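Local structure of hyaluronidase (Thermobaculum terrenum, 5DIY) at residues C164-C169 / L174-I179; I188-T193 / K212-P217; G115-N120 / T219-Y224; F123-E128 / S135-A140. The protein probably acts as a family 84 glycoside hydrolase that removes O-linked N-acetylglucosamine from proteins. All blocks are in the same frame, centred on the assembly; numbering follows the deposited sequence.

Contact 1 of 4, residues C164-C169 / L174-I179. With NAG (2-acetamido-2-deoxy-beta-D-glucopyranose), chain E.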
# COMPACT_ATOMS: atom_id res chain seq x y z
N CYS C 164 19.37 -1.99 -2.98
CA CYS C 164 18.34 -1.12 -3.53
C CYS C 164 19.03 0.12 -4.09
O CYS C 164 19.73 0.81 -3.35
CB CYS C 164 17.30 -0.71 -2.49
SG CYS C 164 15.88 0.16 -3.23
N PRO C 165 18.86 0.39 -5.40
CA PRO C 165 19.48 1.58 -5.97
C PRO C 165 18.80 2.87 -5.51
O PRO C 165 17.67 2.84 -5.02
CB PRO C 165 19.31 1.39 -7.47
CG PRO C 165 18.22 0.39 -7.65
CD PRO C 165 18.08 -0.38 -6.38
N THR C 166 19.52 3.98 -5.65
CA THR C 166 18.99 5.31 -5.34
C THR C 166 17.94 5.73 -6.37
O THR C 166 17.00 6.45 -6.03
CB THR C 166 20.15 6.32 -5.25
OG1 THR C 166 21.07 5.87 -4.24
CG2 THR C 166 19.64 7.70 -4.88
N PHE C 167 18.09 5.27 -7.61
CA PHE C 167 17.06 5.38 -8.63
C PHE C 167 16.47 3.99 -8.83
O PHE C 167 17.09 3.14 -9.47
CB PHE C 167 17.65 5.94 -9.93
CG PHE C 167 18.13 7.37 -9.80
CD1 PHE C 167 19.41 7.65 -9.33
CD2 PHE C 167 17.29 8.44 -10.11
CE1 PHE C 167 19.85 8.96 -9.19
CE2 PHE C 167 17.72 9.75 -9.97
CZ PHE C 167 19.00 10.02 -9.51
N TYR C 168 15.28 3.78 -8.26
CA TYR C 168 14.65 2.45 -8.14
C TYR C 168 13.31 2.28 -8.88
O TYR C 168 12.68 1.23 -8.76
CB TYR C 168 14.49 2.06 -6.66
CG TYR C 168 13.72 3.04 -5.80
CD1 TYR C 168 12.32 3.06 -5.80
CD2 TYR C 168 14.38 3.94 -4.98
CE1 TYR C 168 11.61 3.97 -5.01
CE2 TYR C 168 13.69 4.85 -4.19
CZ TYR C 168 12.31 4.86 -4.20
OH TYR C 168 11.65 5.76 -3.41
N CYS C 169 12.90 3.29 -9.63
CA CYS C 169 11.65 3.25 -10.38
C CYS C 169 11.72 4.18 -11.58
O CYS C 169 12.68 4.94 -11.72
CB CYS C 169 10.48 3.66 -9.49
SG CYS C 169 10.53 5.34 -8.84
N LEU C 174 18.22 4.95 -17.37
CA LEU C 174 18.98 6.03 -16.75
C LEU C 174 20.46 5.64 -16.66
O LEU C 174 20.79 4.47 -16.45
CB LEU C 174 18.43 6.32 -15.35
CG LEU C 174 18.85 7.62 -14.66
CD1 LEU C 174 18.17 8.82 -15.32
CD2 LEU C 174 18.50 7.55 -13.18
N GLU C 175 21.34 6.63 -16.85
CA GLU C 175 22.79 6.41 -16.86
C GLU C 175 23.29 5.73 -15.59
O GLU C 175 24.07 4.77 -15.65
CB GLU C 175 23.53 7.74 -17.07
CG GLU C 175 25.05 7.64 -17.11
CD GLU C 175 25.71 8.97 -17.41
OE1 GLU C 175 25.67 9.40 -18.58
OE2 GLU C 175 26.28 9.58 -16.48
N TYR C 176 22.84 6.23 -14.44
CA TYR C 176 23.10 5.62 -13.14
C TYR C 176 22.86 4.09 -13.16
O TYR C 176 23.72 3.32 -12.71
CB TYR C 176 22.22 6.31 -12.07
CG TYR C 176 22.15 5.60 -10.74
CD1 TYR C 176 21.25 4.54 -10.56
CD2 TYR C 176 22.94 5.98 -9.66
CE1 TYR C 176 21.17 3.88 -9.35
CE2 TYR C 176 22.86 5.31 -8.44
CZ TYR C 176 21.97 4.26 -8.30
OH TYR C 176 21.87 3.58 -7.11
N LEU C 177 21.71 3.66 -13.67
CA LEU C 177 21.36 2.23 -13.75
C LEU C 177 22.28 1.43 -14.68
O LEU C 177 22.62 0.28 -14.39
CB LEU C 177 19.92 2.06 -14.22
CG LEU C 177 18.84 2.55 -13.25
CD1 LEU C 177 17.49 2.60 -13.95
CD2 LEU C 177 18.79 1.67 -12.01
N ARG C 178 22.67 2.04 -15.80
CA ARG C 178 23.61 1.43 -16.75
C ARG C 178 25.01 1.28 -16.14
O ARG C 178 25.67 0.25 -16.34
CB ARG C 178 23.67 2.22 -18.06
CG ARG C 178 22.58 1.85 -19.07
CD ARG C 178 22.02 3.06 -19.83
NE ARG C 178 23.07 4.02 -20.20
CZ ARG C 178 22.88 5.32 -20.46
NH1 ARG C 178 21.67 5.89 -20.42
NH2 ARG C 178 23.93 6.08 -20.76
N ILE C 179 25.46 2.29 -15.40
CA ILE C 179 26.74 2.22 -14.68
C ILE C 179 26.69 1.12 -13.62
O ILE C 179 27.64 0.36 -13.46
CB ILE C 179 27.11 3.57 -14.01
CG1 ILE C 179 27.36 4.66 -15.05
CG2 ILE C 179 28.35 3.42 -13.13
CD1 ILE C 179 27.19 6.07 -14.52
C1 NAG E . 9.61 4.39 -0.85
C2 NAG E . 10.45 3.48 0.07
C3 NAG E . 9.63 2.53 0.94
C4 NAG E . 8.23 3.08 1.16
C5 NAG E . 7.54 3.18 -0.19
C6 NAG E . 6.11 3.74 -0.10
C7 NAG E . 11.25 1.92 -1.67
C8 NAG E . 12.48 1.30 -2.27
N2 NAG E . 11.49 2.77 -0.67
O3 NAG E . 10.29 2.34 2.19
O4 NAG E . 7.47 2.19 1.98
O5 NAG E . 8.30 3.91 -1.16
O6 NAG E . 6.07 4.99 0.59
O7 NAG E . 10.13 1.65 -2.08
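The loop that follows strand 160-164 of the TIM barrel packs against the start of helix 175-183, with P165, T166 and F167 meeting L174, Y176 and L177. Y176 is central. Its CG lies anti to the backbone N (chi1 167°), which sends the ring off the helix and into the loop, where the phenol oxygen can serve the backbone. T166 N donates to Y176 OH at 2.8 Å in a fairly straight bond (161°), and the same oxygen is hydrogen-bonded to Q141 of helix 137-153, so this buried hydroxyl has a partner on two elements. P165, compact and apolar, sets its CB at the edge of the Y176 ring, 3.6 Å from CE1. F167 turns a ring edge to a face of Y176 in a T-shaped pair, the F167 and Y176 centroids 5.1 Å apart and the planes at 58°. A flat apolar residue suits this place because both of its faces are used: L174 CD2 makes a CH-pi contact 3.7 Å from the F167 ring centroid, while F123 stacks on the opposite face. From the same helix turn, L177 CD2 comes within 3.4 Å of F167 O. Y168 turns the other way, laying one ring face under the acetamide methyl of the sugar, with NAG C8 over the ring centre; its OH is hydrogen-bonded to OD1 of N120, the engineered asparagine. One side of the loop thus faces the sugar and the other the helix, as in the beta-to-alpha loops of a (beta/alpha)8 barrel, where the active sites of such enzymes lie.

Contact 2 of 4, residues I188-T193 / K212-P217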
# COMPACT_ATOMS: atom_id res chain seq x y z
N ILE C 188 25.24 -9.93 -7.25
CA ILE C 188 24.57 -8.98 -6.35
C ILE C 188 23.20 -8.68 -6.96
O ILE C 188 23.10 -8.26 -8.11
CB ILE C 188 25.40 -7.68 -6.16
CG1 ILE C 188 26.71 -8.02 -5.45
CG2 ILE C 188 24.58 -6.64 -5.39
CD1 ILE C 188 27.60 -6.84 -5.09
N ASP C 189 22.15 -8.94 -6.18
CA ASP C 189 20.77 -8.70 -6.63
C ASP C 189 20.45 -7.21 -6.54
O ASP C 189 21.00 -6.50 -5.71
CB ASP C 189 19.79 -9.53 -5.80
CG ASP C 189 19.77 -11.00 -6.21
OD1 ASP C 189 19.54 -11.28 -7.40
OD2 ASP C 189 19.98 -11.87 -5.35
N VAL C 190 19.56 -6.75 -7.43
CA VAL C 190 19.21 -5.32 -7.51
C VAL C 190 17.70 -5.14 -7.50
O VAL C 190 16.99 -5.68 -8.35
CB VAL C 190 19.82 -4.66 -8.76
CG1 VAL C 190 19.38 -3.19 -8.87
CG2 VAL C 190 21.34 -4.76 -8.72
N PHE C 191 17.22 -4.34 -6.54
CA PHE C 191 15.79 -4.06 -6.39
C PHE C 191 15.29 -3.05 -7.42
O PHE C 191 16.05 -2.24 -7.96
CB PHE C 191 15.46 -3.54 -4.98
CG PHE C 191 15.08 -4.61 -3.99
CD1 PHE C 191 14.08 -5.53 -4.28
CD2 PHE C 191 15.67 -4.65 -2.73
CE1 PHE C 191 13.70 -6.49 -3.36
CE2 PHE C 191 15.30 -5.61 -1.80
CZ PHE C 191 14.31 -6.53 -2.13
N TRP C 192 13.98 -3.08 -7.64
CA TRP C 192 13.31 -2.17 -8.55
C TRP C 192 11.81 -2.22 -8.23
O TRP C 192 11.26 -3.30 -8.00
CB TRP C 192 13.57 -2.64 -9.99
CG TRP C 192 13.00 -1.76 -11.02
CD1 TRP C 192 11.86 -1.97 -11.72
CD2 TRP C 192 13.54 -0.52 -11.48
NE1 TRP C 192 11.64 -0.94 -12.59
CE2 TRP C 192 12.66 -0.03 -12.46
CE3 TRP C 192 14.67 0.23 -11.15
CZ2 TRP C 192 12.88 1.17 -13.12
CZ3 TRP C 192 14.89 1.43 -11.81
CH2 TRP C 192 14.00 1.89 -12.79
N THR C 193 11.15 -1.06 -8.22
CA THR C 193 9.73 -0.98 -7.83
C THR C 193 8.75 -0.86 -9.00
O THR C 193 7.55 -1.03 -8.81
CB THR C 193 9.46 0.14 -6.78
OG1 THR C 193 9.51 1.43 -7.40
CG2 THR C 193 10.48 0.09 -5.64
N LYS C 212 18.11 -5.34 -19.10
CA LYS C 212 19.19 -4.95 -20.02
C LYS C 212 20.16 -3.97 -19.37
O LYS C 212 21.36 -4.19 -19.41
CB LYS C 212 18.63 -4.34 -21.31
CG LYS C 212 17.88 -5.33 -22.19
N SER C 213 19.63 -2.91 -18.76
CA SER C 213 20.47 -1.91 -18.09
C SER C 213 21.25 -2.49 -16.92
O SER C 213 22.43 -2.19 -16.75
CB SER C 213 19.63 -0.73 -17.61
OG SER C 213 18.97 -0.10 -18.69
N LEU C 214 20.61 -3.35 -16.13
CA LEU C 214 21.27 -3.96 -14.97
C LEU C 214 22.20 -5.12 -15.34
O LEU C 214 23.00 -5.56 -14.51
CB LEU C 214 20.23 -4.42 -13.93
CG LEU C 214 19.39 -3.32 -13.27
CD1 LEU C 214 18.37 -3.95 -12.35
CD2 LEU C 214 20.26 -2.32 -12.52
N GLN C 215 22.07 -5.63 -16.57
CA GLN C 215 22.78 -6.83 -17.04
C GLN C 215 22.50 -8.05 -16.16
O GLN C 215 23.34 -8.92 -16.01
CB GLN C 215 24.29 -6.56 -17.19
CG GLN C 215 24.60 -5.43 -18.16
CD GLN C 215 26.09 -5.17 -18.31
OE1 GLN C 215 26.90 -6.08 -18.21
NE2 GLN C 215 26.45 -3.91 -18.57
N ARG C 216 21.29 -8.09 -15.60
CA ARG C 216 20.83 -9.20 -14.76
C ARG C 216 19.31 -9.07 -14.58
O ARG C 216 18.77 -7.96 -14.70
CB ARG C 216 21.51 -9.18 -13.39
CG ARG C 216 21.00 -8.08 -12.44
CD ARG C 216 22.06 -7.65 -11.45
NE ARG C 216 23.16 -6.96 -12.13
CZ ARG C 216 24.35 -6.69 -11.59
NH1 ARG C 216 24.64 -7.03 -10.33
NH2 ARG C 216 25.26 -6.08 -12.34
N PRO C 217 18.62 -10.19 -14.28
CA PRO C 217 17.22 -10.07 -13.87
C PRO C 217 17.10 -9.28 -12.56
O PRO C 217 17.86 -9.53 -11.63
CB PRO C 217 16.78 -11.52 -13.66
CG PRO C 217 17.74 -12.33 -14.46
CD PRO C 217 19.04 -11.60 -14.38
O HOH W 1 18.32 -9.16 -8.93
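V190, on strand 189-192, and L214, at the end of helix 204-214, make the apolar part of this contact, inside the beta-alpha-beta unit that strand 218-222 completes in the barrel. Their branches meet tip to tip, V190 CG1 to L214 CD1 at 3.7 Å, branched aliphatics suiting this layer between strand and helix. V190's other methyl, CG2, lies 4.0 Å from R216 CD.

The polar part belongs to R216, next to Q215, the positive-phi C-prime residue of the Schellman motif that ends the helix. A bend at chi3 (67°) turns the guanidinium so that two backbone carbonyls lie at its edge. R216 NH1 donates to I188 O at 3.0 Å (158°), in the carbonyl plane on a lone pair, while R216 NE reaches L214 O at 2.8 Å, tilted off the carbonyl plane. R216 NH2 bonds weakly to L214 O and also donates a hydrogen bond to L184 O. Replacing the arginine by an alanine would probably leave the carbonyls of I188 and L214 without this buried donor and open a gap beside V190.

A water makes the third link: it donates to D189 OD1 at 2.9 Å and to P217 O at 2.8 Å, and accepts from V190 N. Beside an apolar patch, then, one long cationic side chain satisfies buried backbone oxygens at helix end and strand start, and the carbonyl dipoles probably ease its charge.

Contact 3 of 4, residues G115-N120 / T219-Y224. Unlike the reference sequence in segment 115-120: N120 (reference Asp). With NAG (2-acetamido-2-deoxy-beta-D-glucopyranose), chain E.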
# COMPACT_ATOMS: atom_id res chain seq x y z
N GLY C 115 20.90 -7.24 3.06
CA GLY C 115 20.37 -6.14 2.25
C GLY C 115 21.15 -4.87 2.51
O GLY C 115 21.38 -4.51 3.66
N ILE C 116 21.57 -4.18 1.45
CA ILE C 116 22.22 -2.87 1.59
C ILE C 116 21.48 -1.88 0.68
O ILE C 116 21.65 -1.92 -0.54
CB ILE C 116 23.74 -2.91 1.29
CG1 ILE C 116 24.41 -4.02 2.12
CG2 ILE C 116 24.38 -1.57 1.61
CD1 ILE C 116 25.91 -4.14 1.93
N PHE C 117 20.68 -1.01 1.28
CA PHE C 117 19.74 -0.17 0.52
C PHE C 117 20.18 1.28 0.45
O PHE C 117 20.69 1.82 1.44
CB PHE C 117 18.32 -0.26 1.08
CG PHE C 117 17.76 -1.66 1.17
CD1 PHE C 117 18.22 -2.70 0.36
CD2 PHE C 117 16.72 -1.93 2.05
CE1 PHE C 117 17.68 -3.97 0.46
CE2 PHE C 117 16.17 -3.19 2.15
CZ PHE C 117 16.65 -4.22 1.36
N PHE C 118 19.97 1.90 -0.72
CA PHE C 118 20.31 3.31 -0.97
C PHE C 118 19.12 4.10 -1.52
O PHE C 118 19.29 5.11 -2.21
CB PHE C 118 21.50 3.39 -1.93
CG PHE C 118 22.73 2.68 -1.43
CD1 PHE C 118 23.60 3.30 -0.55
CD2 PHE C 118 22.98 1.37 -1.81
CE1 PHE C 118 24.71 2.63 -0.06
CE2 PHE C 118 24.10 0.70 -1.34
CZ PHE C 118 24.97 1.33 -0.46
N ASP C 119 17.90 3.63 -1.23
CA ASP C 119 16.69 4.37 -1.58
C ASP C 119 16.51 5.59 -0.69
O ASP C 119 16.88 5.57 0.48
CB ASP C 119 15.45 3.47 -1.48
CG ASP C 119 15.27 2.86 -0.09
OD1 ASP C 119 16.19 2.16 0.37
OD2 ASP C 119 14.20 3.06 0.51
N ASN C 120 15.93 6.65 -1.25
CA ASN C 120 15.61 7.88 -0.52
C ASN C 120 16.83 8.48 0.20
O ASN C 120 16.84 8.65 1.42
CB ASN C 120 14.45 7.64 0.45
CG ASN C 120 13.22 7.08 -0.23
OD1 ASN C 120 13.08 7.14 -1.46
ND2 ASN C 120 12.31 6.51 0.56
N THR C 219 15.17 -7.91 -9.04
CA THR C 219 14.26 -8.40 -8.01
C THR C 219 13.26 -7.29 -7.79
O THR C 219 13.64 -6.13 -7.68
CB THR C 219 15.01 -8.70 -6.69
OG1 THR C 219 16.14 -9.55 -6.97
CG2 THR C 219 14.09 -9.40 -5.69
N LEU C 220 11.98 -7.62 -7.74
CA LEU C 220 10.95 -6.60 -7.56
C LEU C 220 10.71 -6.31 -6.08
O LEU C 220 10.42 -7.23 -5.31
CB LEU C 220 9.63 -6.99 -8.23
CG LEU C 220 9.51 -6.72 -9.73
CD1 LEU C 220 8.31 -7.48 -10.27
CD2 LEU C 220 9.40 -5.23 -10.03
N TRP C 221 10.87 -5.04 -5.72
CA TRP C 221 10.38 -4.50 -4.46
C TRP C 221 9.01 -3.94 -4.84
O TRP C 221 8.92 -2.85 -5.37
CB TRP C 221 11.31 -3.38 -3.97
CG TRP C 221 10.96 -2.70 -2.67
CD1 TRP C 221 9.71 -2.38 -2.20
CD2 TRP C 221 11.88 -2.22 -1.69
NE1 TRP C 221 9.81 -1.76 -0.99
CE2 TRP C 221 11.12 -1.64 -0.65
CE3 TRP C 221 13.28 -2.24 -1.58
CZ2 TRP C 221 11.71 -1.08 0.49
CZ3 TRP C 221 13.87 -1.68 -0.45
CH2 TRP C 221 13.08 -1.11 0.57
N ASP C 222 7.96 -4.70 -4.59
CA ASP C 222 6.63 -4.30 -5.04
C ASP C 222 5.91 -3.60 -3.89
O ASP C 222 5.60 -4.22 -2.87
CB ASP C 222 5.85 -5.51 -5.56
CG ASP C 222 4.81 -5.13 -6.61
OD1 ASP C 222 4.55 -3.92 -6.81
OD2 ASP C 222 4.26 -6.04 -7.25
N ASN C 223 5.64 -2.31 -4.07
CA ASN C 223 5.04 -1.48 -3.02
C ASN C 223 3.52 -1.58 -3.02
O ASN C 223 2.81 -0.62 -3.32
CB ASN C 223 5.48 -0.01 -3.17
CG ASN C 223 6.91 0.23 -2.71
OD1 ASN C 223 7.73 0.72 -3.47
ND2 ASN C 223 7.18 -0.07 -1.46
N TYR C 224 3.05 -2.78 -2.69
CA TYR C 224 1.65 -3.05 -2.44
C TYR C 224 1.65 -4.27 -1.50
O TYR C 224 2.38 -5.23 -1.78
CB TYR C 224 0.88 -3.35 -3.74
CG TYR C 224 -0.60 -3.51 -3.46
CD1 TYR C 224 -1.43 -2.38 -3.37
CD2 TYR C 224 -1.15 -4.76 -3.22
CE1 TYR C 224 -2.78 -2.51 -3.07
CE2 TYR C 224 -2.50 -4.90 -2.94
CZ TYR C 224 -3.31 -3.77 -2.86
OH TYR C 224 -4.64 -3.93 -2.56
C1 NAG E . 9.61 4.39 -0.85
C2 NAG E . 10.45 3.48 0.07
C3 NAG E . 9.63 2.53 0.94
C4 NAG E . 8.23 3.08 1.16
C5 NAG E . 7.54 3.18 -0.19
C6 NAG E . 6.11 3.74 -0.10
C7 NAG E . 11.25 1.92 -1.67
C8 NAG E . 12.48 1.30 -2.27
N2 NAG E . 11.49 2.77 -0.67
O3 NAG E . 10.29 2.34 2.19
O4 NAG E . 7.47 2.19 1.98
O5 NAG E . 8.30 3.91 -1.16
O6 NAG E . 6.07 4.99 0.59
O7 NAG E . 10.13 1.65 -2.08
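W221 of strand 218-222 reaches across the mouth of the barrel to F117, at the end of strand 113-117, and to D119 in the loop just after it. The second segment runs up its strand from T219 and L220, and at W221 the side chain turns into the barrel. With CG anti to the backbone N (chi1 -180°), the indole extends straight inward and brings the rim of its six-membered ring over a face of F117. The pair is T-shaped: W221 CZ3 lies 3.8 Å from F117 CE2, and the planes stand at 60°. W221 CH2 also approaches D119 OD2 at 4.3 Å. One indole face is kept for the ligand, the methyl NAG C8 sitting over it 3.4 Å above the plane. A serine in its place would probably strip the acetamide of this flat floor and leave the F117 face without its partner. Next, D222 forms a salt bridge with R243, and N223, centre of an inverse gamma turn, brings its side chain beside the sugar's acetamide.

From the first segment D119 OD2 accepts NAG N2 at 3.0 Å in a nearly straight bond (166°), and K43 pairs with the same oxygen. N120, an engineered change from aspartate at the predicted proton donor, adjoins it. Apolar floor and carboxylate form an N-acetyl pocket next to that donor position, consistent with substrate-assisted catalysis, as in family 84 hydrolases.

Contact 4 of 4, residues F123-E128 / S135-A140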
# COMPACT_ATOMS: atom_id res chain seq x y z
N PHE C 123 20.72 12.47 -4.47
CA PHE C 123 21.12 11.92 -5.78
C PHE C 123 22.60 12.09 -6.12
O PHE C 123 23.08 11.49 -7.08
CB PHE C 123 20.26 12.52 -6.91
CG PHE C 123 18.77 12.28 -6.79
CD1 PHE C 123 18.26 11.06 -6.32
CD2 PHE C 123 17.86 13.26 -7.20
CE1 PHE C 123 16.88 10.84 -6.23
CE2 PHE C 123 16.49 13.04 -7.11
CZ PHE C 123 16.00 11.84 -6.63
N ASP C 124 23.32 12.90 -5.34
CA ASP C 124 24.75 13.16 -5.57
C ASP C 124 25.54 12.93 -4.29
O ASP C 124 24.97 12.82 -3.20
CB ASP C 124 24.96 14.58 -6.11
CG ASP C 124 24.09 15.63 -5.42
OD1 ASP C 124 23.71 15.43 -4.24
OD2 ASP C 124 23.76 16.64 -6.07
N LEU C 125 26.87 12.87 -4.43
CA LEU C 125 27.77 12.54 -3.34
C LEU C 125 27.86 13.68 -2.31
O LEU C 125 28.16 14.82 -2.65
CB LEU C 125 29.17 12.20 -3.88
CG LEU C 125 29.24 10.97 -4.79
CD1 LEU C 125 30.53 10.94 -5.60
CD2 LEU C 125 29.09 9.68 -3.98
N ILE C 126 27.62 13.33 -1.04
CA ILE C 126 27.59 14.29 0.07
C ILE C 126 29.00 14.71 0.50
O ILE C 126 29.25 15.89 0.74
CB ILE C 126 26.81 13.71 1.28
CG1 ILE C 126 25.33 13.53 0.91
CG2 ILE C 126 26.93 14.60 2.52
CD1 ILE C 126 24.54 12.69 1.90
N HIS C 127 29.91 13.74 0.58
CA HIS C 127 31.24 13.96 1.15
C HIS C 127 32.28 14.29 0.08
O HIS C 127 32.28 13.69 -1.00
CB HIS C 127 31.68 12.73 1.94
CG HIS C 127 30.69 12.29 2.97
ND1 HIS C 127 30.68 12.77 4.26
CD2 HIS C 127 29.67 11.40 2.90
CE1 HIS C 127 29.70 12.20 4.94
NE2 HIS C 127 29.07 11.36 4.14
N GLU C 128 33.17 15.24 0.41
CA GLU C 128 34.24 15.68 -0.50
C GLU C 128 35.20 14.55 -0.88
O GLU C 128 35.57 14.40 -2.05
CB GLU C 128 35.02 16.84 0.14
CG GLU C 128 36.07 17.49 -0.76
N SER C 135 33.47 9.59 -9.79
CA SER C 135 32.80 10.53 -10.70
C SER C 135 31.31 10.74 -10.39
O SER C 135 30.77 11.80 -10.70
CB SER C 135 32.93 10.07 -12.16
OG SER C 135 34.27 10.13 -12.59
N ASN C 136 30.66 9.73 -9.80
CA ASN C 136 29.22 9.80 -9.50
C ASN C 136 28.76 8.74 -8.48
O ASN C 136 29.55 7.87 -8.07
CB ASN C 136 28.40 9.72 -10.81
CG ASN C 136 28.86 8.60 -11.73
OD1 ASN C 136 29.37 8.85 -12.82
ND2 ASN C 136 28.67 7.38 -11.31
N LEU C 137 27.50 8.84 -8.08
CA LEU C 137 26.88 7.98 -7.05
C LEU C 137 26.99 6.50 -7.39
O LEU C 137 27.39 5.69 -6.55
CB LEU C 137 25.38 8.33 -6.88
CG LEU C 137 24.73 8.41 -5.50
CD1 LEU C 137 23.26 8.01 -5.60
CD2 LEU C 137 25.42 7.59 -4.42
N ALA C 138 26.63 6.15 -8.62
CA ALA C 138 26.66 4.76 -9.10
C ALA C 138 28.03 4.10 -8.95
O ALA C 138 28.12 2.93 -8.61
CB ALA C 138 26.19 4.68 -10.54
N GLU C 139 29.10 4.87 -9.18
CA GLU C 139 30.48 4.36 -9.09
C GLU C 139 30.87 4.13 -7.64
O GLU C 139 31.48 3.11 -7.31
CB GLU C 139 31.48 5.33 -9.74
CG GLU C 139 31.71 5.09 -11.23
CD GLU C 139 32.65 6.11 -11.87
OE1 GLU C 139 32.61 6.24 -13.11
OE2 GLU C 139 33.42 6.79 -11.15
N ALA C 140 30.52 5.08 -6.77
CA ALA C 140 30.81 4.98 -5.35
C ALA C 140 30.12 3.75 -4.76
O ALA C 140 30.76 2.92 -4.12
CB ALA C 140 30.36 6.24 -4.62
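L125, in the loop that runs from barrel strand 113-117 to helix 128-133, packs on the first turn of helix 137-153, where N136, L137 and A140 receive it. Its CB leaves the backbone without closing on the helix, and CG, anti to the carbonyl carbon (chi1 -63°), carries the fork across to it. The two methyls then divide the surface between them. CD1 comes over the backbone at the helix start, 4.0 Å from N136 C. CD2 faces the side chains, 3.7 Å from A140 CB and 4.2 Å from L137 CD2, thus lying between two residues from successive turns of the helix. The small A140 suits the place because its single methyl lets the leucine come close to the helix, while L137 makes the side wall of the site.

L137 also reaches along the loop: its CD1 lies 3.8 Å from F123 O, so that the carbonyl of F123, not its ring, is what L137 meets, and it packs on T166 and Y176 as well.

N136 is the N-cap of helix 137-153; its O takes a hydrogen bond from A140 N at 3.2 Å. Beside it E139 extends back toward S135, and its OE2 receives S135 N at 3.1 Å, from above the carboxylate plane, tying the segment before the helix to its first turn. L125 O is hydrogen-bonded to R131, so the loop has a polar hold of its own. Across the two segments, by contrast, methyl meets methyl and peptide backbone, so the fit between them rests on shape, not charge.

Overall arrangement
Contacts 1, 2 and 3 are buried, whereas contact 4 is only partly so and lies nearer the surface. Contacts 2 and 3 share a sheet: strands 189-192 and 218-222 are neighbours, bonded through W192 O and W221 N, yet contact 2 faces the outer helices and contact 3 the barrel's inside. Contact 1 joins them, Y168 O reaching T193 N while T166 OG1 reaches F118 O, and with contact 3 it touches the sugar. Contact 4 backs onto contact 1, A138 packing on I179, and stays clear of contact 2. The chemistry shifts accordingly: aromatic rings and a carboxylate at the site, arginine and carbonyls behind the sheet, aliphatic packing at the periphery.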